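Local coordinates for sister chromatid cohesion protein (Chaetomium thermophilum, PDB 5T8V) that probably loads cohesin onto chromatin, the chain being the HEAT-repeat C-terminal part of the loader Scc2, at residues I729-V737 with A748-W756. Sequence-based numbering, arbitrary orientation.
Sequences IANGLLHRV and ARQVIEEIW
Asn731 O is gripped twice by His735: the backbone N arrives from one face of the carbonyl plane and ND1 (3.2 Å from Asn731 O) from the other, with the oxygen lying in the imidazole plane. This polar pair sits on the face of helix 723-735 turned from helix 742-755, where Asn731 ND2 also bonds Thr783 O. Between the two helices the contact is apolar. CD1 of Ile752 lies between two side chains, 3.7 Å from Leu734 CD2 and 3.8 Å from Val737 CG2; its CG1 stands anti to the carbonyl carbon (chi1 -62°) and carries CD1 across to these methyls. Leu733 meets Ile755 tip to tip, CD1 to CD1 at 3.9 Å, and crosses Val751 at about a right angle. At one end the Trp756 indole lies obliquely against Ala730, CB to CZ2 3.6 Å, while Leu734 CD1 touches its CH2. At the other, where the backbones come nearest at Val737 and Ala748, Ala748 CB lies 3.6 Å from Arg736 O. Helix 703-719 covers the Leu733 side and helix 791-801 the Val737 side. The axes of 729-735 and 748-755 approach to 9.4 Å with N-to-C directions 145° apart, an antiparallel helical hairpin characteristic of the HEAT-repeat solenoid of Scc2.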
ATOM      1  N   ILE A 729      17.222  15.084   6.302  1.00 33.65           N
ATOM      2  CA  ILE A 729      17.266  14.456   4.981  1.00 34.15           C
ATOM      3  C   ILE A 729      18.712  14.285   4.538  1.00 34.92           C
ATOM      4  O   ILE A 729      19.161  13.180   4.211  1.00 35.85           O
ATOM      5  CB  ILE A 729      16.479  15.293   3.955  1.00 34.62           C
ATOM      6  CG1 ILE A 729      15.036  15.560   4.412  1.00 34.02           C
ATOM      7  CG2 ILE A 729      16.487  14.614   2.588  1.00 35.05           C
ATOM      8  CD1 ILE A 729      14.171  14.343   4.499  1.00 35.14           C
ATOM      9  N   ALA A 730      19.462  15.389   4.517  1.00 32.86           N
ATOM     10  CA  ALA A 730      20.835  15.344   4.027  1.00 34.09           C
ATOM     11  C   ALA A 730      21.689  14.406   4.867  1.00 34.41           C
ATOM     12  O   ALA A 730      22.580  13.729   4.341  1.00 35.71           O
ATOM     13  CB  ALA A 730      21.435  16.751   4.017  1.00 34.07           C
ATOM     14  N   ASN A 731      21.434  14.350   6.175  1.00 33.35           N
ATOM     15  CA  ASN A 731      22.208  13.461   7.034  1.00 33.79           C
ATOM     16  C   ASN A 731      21.945  12.001   6.689  1.00 34.68           C
ATOM     17  O   ASN A 731      22.882  11.197   6.616  1.00 35.92           O
ATOM     18  CB  ASN A 731      21.887  13.734   8.503  1.00 32.78           C
ATOM     19  CG  ASN A 731      22.858  13.052   9.444  1.00 33.37           C
ATOM     20  OD1 ASN A 731      22.779  11.844   9.665  1.00 34.01           O
ATOM     21  ND2 ASN A 731      23.783  13.825  10.005  1.00 33.27           N
ATOM     22  N   GLY A 732      20.679  11.638   6.466  1.00 34.20           N
ATOM     23  CA  GLY A 732      20.379  10.271   6.063  1.00 35.21           C
ATOM     24  C   GLY A 732      20.954   9.930   4.701  1.00 36.79           C
ATOM     25  O   GLY A 732      21.635   8.911   4.531  1.00 38.34           O
ATOM     26  N   LEU A 733      20.682  10.779   3.707  1.00 41.46           N
ATOM     27  CA  LEU A 733      21.248  10.586   2.376  1.00 44.40           C
ATOM     28  C   LEU A 733      22.750  10.357   2.448  1.00 46.74           C
ATOM     29  O   LEU A 733      23.278   9.415   1.848  1.00 48.90           O
ATOM     30  CB  LEU A 733      20.941  11.802   1.497  1.00 44.90           C
ATOM     31  CG  LEU A 733      19.518  11.912   0.952  1.00 45.50           C
ATOM     32  CD1 LEU A 733      19.266  13.309   0.408  1.00 45.75           C
ATOM     33  CD2 LEU A 733      19.284  10.875  -0.129  1.00 46.97           C
ATOM     34  N   LEU A 734      23.456  11.217   3.184  1.00 40.11           N
ATOM     35  CA  LEU A 734      24.898  11.055   3.314  1.00 40.54           C
ATOM     36  C   LEU A 734      25.243   9.730   3.982  1.00 42.40           C
ATOM     37  O   LEU A 734      26.162   9.031   3.544  1.00 44.08           O
ATOM     38  CB  LEU A 734      25.490  12.227   4.093  1.00 39.37           C
ATOM     39  CG  LEU A 734      25.750  13.498   3.277  1.00 39.40           C
ATOM     40  CD1 LEU A 734      25.919  14.720   4.169  1.00 38.03           C
ATOM     41  CD2 LEU A 734      26.986  13.319   2.404  1.00 41.23           C
ATOM     42  N   HIS A 735      24.508   9.357   5.033  1.00 50.60           N
ATOM     43  CA  HIS A 735      24.737   8.057   5.658  1.00 53.94           C
ATOM     44  C   HIS A 735      24.591   6.921   4.656  1.00 57.44           C
ATOM     45  O   HIS A 735      25.197   5.858   4.832  1.00 59.02           O
ATOM     46  CB  HIS A 735      23.773   7.846   6.825  1.00 53.95           C
ATOM     47  CG  HIS A 735      24.380   8.112   8.166  1.00 54.81           C
ATOM     48  ND1 HIS A 735      24.257   9.324   8.812  1.00 53.92           N
ATOM     49  CD2 HIS A 735      25.116   7.323   8.983  1.00 56.65           C
ATOM     50  CE1 HIS A 735      24.891   9.268   9.970  1.00 54.49           C
ATOM     51  NE2 HIS A 735      25.421   8.065  10.098  1.00 56.40           N
ATOM     52  N   ARG A 736      23.796   7.117   3.606  1.00 65.19           N
ATOM     53  CA  ARG A 736      23.559   6.073   2.618  1.00 68.61           C
ATOM     54  C   ARG A 736      24.603   6.049   1.506  1.00 70.98           C
ATOM     55  O   ARG A 736      24.378   5.402   0.478  1.00 72.19           O
ATOM     56  CB  ARG A 736      22.160   6.235   2.016  1.00 67.82           C
ATOM     57  CG  ARG A 736      21.031   6.030   3.016  1.00 65.21           C
ATOM     58  CD  ARG A 736      20.597   4.570   3.095  1.00 66.48           C
ATOM     59  NE  ARG A 736      21.685   3.668   3.467  1.00 68.69           N
ATOM     60  CZ  ARG A 736      22.040   3.386   4.717  1.00 70.01           C
ATOM     61  NH1 ARG A 736      21.402   3.934   5.743  1.00 68.40           N
ATOM     62  NH2 ARG A 736      23.044   2.550   4.945  1.00 73.18           N
ATOM     63  N   VAL A 737      25.737   6.732   1.682  1.00 67.93           N
ATOM     64  CA  VAL A 737      26.814   6.628   0.701  1.00 70.46           C
ATOM     65  C   VAL A 737      27.629   5.361   0.930  1.00 73.93           C
ATOM     66  O   VAL A 737      28.163   4.781  -0.022  1.00 76.72           O
ATOM     67  CB  VAL A 737      27.705   7.882   0.742  1.00 68.74           C
ATOM     68  CG1 VAL A 737      28.871   7.751  -0.237  1.00 70.60           C
ATOM     69  CG2 VAL A 737      26.889   9.124   0.425  1.00 66.92           C
ATOM     70  N   ALA A 748      22.628   8.020  -4.030  1.00 65.95           N
ATOM     71  CA  ALA A 748      22.961   8.930  -2.940  1.00 63.41           C
ATOM     72  C   ALA A 748      23.895  10.032  -3.422  1.00 64.79           C
ATOM     73  O   ALA A 748      23.616  11.226  -3.244  1.00 64.27           O
ATOM     74  CB  ALA A 748      23.594   8.152  -1.785  1.00 62.75           C
ATOM     75  N   ARG A 749      25.011   9.648  -4.046  1.00 72.26           N
ATOM     76  CA  ARG A 749      25.916  10.631  -4.628  1.00 73.21           C
ATOM     77  C   ARG A 749      25.155  11.593  -5.530  1.00 73.32           C
ATOM     78  O   ARG A 749      25.136  12.801  -5.289  1.00 72.18           O
ATOM     79  CB  ARG A 749      27.029   9.931  -5.409  1.00 77.13           C
ATOM     80  CG  ARG A 749      28.035   9.206  -4.539  1.00 77.65           C
ATOM     81  CD  ARG A 749      29.224   8.732  -5.355  1.00 81.27           C
ATOM     82  NE  ARG A 749      30.019   7.745  -4.629  1.00 82.83           N
ATOM     83  CZ  ARG A 749      29.799   6.433  -4.653  1.00 84.99           C
ATOM     84  NH1 ARG A 749      28.803   5.927  -5.371  1.00 85.93           N
ATOM     85  NH2 ARG A 749      30.580   5.620  -3.955  1.00 86.08           N
ATOM     86  N   GLN A 750      24.509  11.067  -6.573  1.00 83.17           N
ATOM     87  CA  GLN A 750      23.746  11.892  -7.505  1.00 85.02           C
ATOM     88  C   GLN A 750      22.919  12.957  -6.785  1.00 80.65           C
ATOM     89  O   GLN A 750      23.079  14.163  -7.020  1.00 80.86           O
ATOM     90  CB  GLN A 750      22.846  10.983  -8.351  1.00 88.39           C
ATOM     91  CG  GLN A 750      21.732  11.697  -9.111  1.00 90.02           C
ATOM     92  CD  GLN A 750      22.251  12.768 -10.049  1.00 93.28           C
ATOM     93  OE1 GLN A 750      21.723  13.880 -10.090  1.00 94.03           O
ATOM     94  NE2 GLN A 750      23.282  12.434 -10.818  1.00 95.73           N
ATOM     95  N   VAL A 751      22.033  12.515  -5.892  1.00 53.99           N
ATOM     96  CA  VAL A 751      21.126  13.439  -5.214  1.00 52.63           C
ATOM     97  C   VAL A 751      21.915  14.485  -4.437  1.00 50.62           C
ATOM     98  O   VAL A 751      21.624  15.685  -4.506  1.00 50.20           O
ATOM     99  CB  VAL A 751      20.162  12.664  -4.297  1.00 54.18           C
ATOM    100  CG1 VAL A 751      19.256  13.622  -3.535  1.00 53.68           C
ATOM    101  CG2 VAL A 751      19.329  11.684  -5.111  1.00 56.20           C
ATOM    102  N   ILE A 752      22.926  14.047  -3.684  1.00 63.58           N
ATOM    103  CA  ILE A 752      23.694  14.985  -2.869  1.00 61.69           C
ATOM    104  C   ILE A 752      24.372  16.025  -3.754  1.00 63.00           C
ATOM    105  O   ILE A 752      24.435  17.211  -3.406  1.00 62.60           O
ATOM    106  CB  ILE A 752      24.705  14.221  -1.997  1.00 60.63           C
ATOM    107  CG1 ILE A 752      23.960  13.288  -1.038  1.00 59.63           C
ATOM    108  CG2 ILE A 752      25.581  15.191  -1.205  1.00 59.11           C
ATOM    109  CD1 ILE A 752      24.827  12.231  -0.413  1.00 60.15           C
ATOM    110  N   GLU A 753      24.885  15.602  -4.910  1.00 73.22           N
ATOM    111  CA  GLU A 753      25.449  16.550  -5.864  1.00 75.23           C
ATOM    112  C   GLU A 753      24.395  17.544  -6.327  1.00 75.69           C
ATOM    113  O   GLU A 753      24.691  18.727  -6.530  1.00 76.55           O
ATOM    114  CB  GLU A 753      26.039  15.811  -7.066  1.00 78.31           C
ATOM    115  CG  GLU A 753      27.126  14.801  -6.726  1.00 79.05           C
ATOM    116  CD  GLU A 753      27.805  14.230  -7.959  1.00 82.26           C
ATOM    117  OE1 GLU A 753      27.660  14.821  -9.049  1.00 84.08           O
ATOM    118  OE2 GLU A 753      28.479  13.186  -7.836  1.00 83.27           O
ATOM    119  N   GLU A 754      23.156  17.083  -6.501  1.00 86.98           N
ATOM    120  CA  GLU A 754      22.113  17.964  -7.014  1.00 89.12           C
ATOM    121  C   GLU A 754      21.698  19.004  -5.977  1.00 84.69           C
ATOM    122  O   GLU A 754      21.611  20.199  -6.286  1.00 84.64           O
ATOM    123  CB  GLU A 754      20.906  17.140  -7.461  1.00 90.57           C
ATOM    124  CG  GLU A 754      19.805  17.968  -8.105  1.00 90.24           C
ATOM    125  CD  GLU A 754      18.673  17.115  -8.637  1.00 90.46           C
ATOM    126  OE1 GLU A 754      18.840  15.877  -8.704  1.00 90.30           O
ATOM    127  OE2 GLU A 754      17.615  17.680  -8.987  1.00 90.69           O
ATOM    128  N   ILE A 755      21.442  18.572  -4.741  1.00 58.41           N
ATOM    129  CA  ILE A 755      20.853  19.464  -3.746  1.00 56.15           C
ATOM    130  C   ILE A 755      21.881  20.312  -3.001  1.00 53.79           C
ATOM    131  O   ILE A 755      21.521  21.372  -2.469  1.00 53.27           O
ATOM    132  CB  ILE A 755      20.012  18.673  -2.725  1.00 56.32           C
ATOM    133  CG1 ILE A 755      20.886  17.677  -1.950  1.00 56.78           C
ATOM    134  CG2 ILE A 755      18.867  17.956  -3.434  1.00 57.26           C
ATOM    135  CD1 ILE A 755      20.154  16.940  -0.840  1.00 55.62           C
ATOM    136  N   TRP A 756      23.141  19.884  -2.946  1.00 50.29           N
ATOM    137  CA  TRP A 756      24.185  20.621  -2.241  1.00 47.88           C
ATOM    138  C   TRP A 756      25.174  21.300  -3.176  1.00 50.99           C
ATOM    139  O   TRP A 756      25.487  22.481  -2.992  1.00 51.18           O
ATOM    140  CB  TRP A 756      24.946  19.684  -1.290  1.00 43.88           C
ATOM    141  CG  TRP A 756      24.328  19.558   0.071  1.00 39.64           C
ATOM    142  CD1 TRP A 756      23.023  19.777   0.406  1.00 38.27           C
ATOM    143  CD2 TRP A 756      24.997  19.193   1.283  1.00 38.57           C
ATOM    144  NE1 TRP A 756      22.838  19.564   1.750  1.00 36.79           N
ATOM    145  CE2 TRP A 756      24.035  19.206   2.311  1.00 36.98           C
ATOM    146  CE3 TRP A 756      26.316  18.854   1.598  1.00 39.08           C
ATOM    147  CZ2 TRP A 756      24.351  18.894   3.632  1.00 36.02           C
ATOM    148  CZ3 TRP A 756      26.627  18.544   2.909  1.00 38.02           C
ATOM    149  CH2 TRP A 756      25.648  18.567   3.910  1.00 36.56           C
TER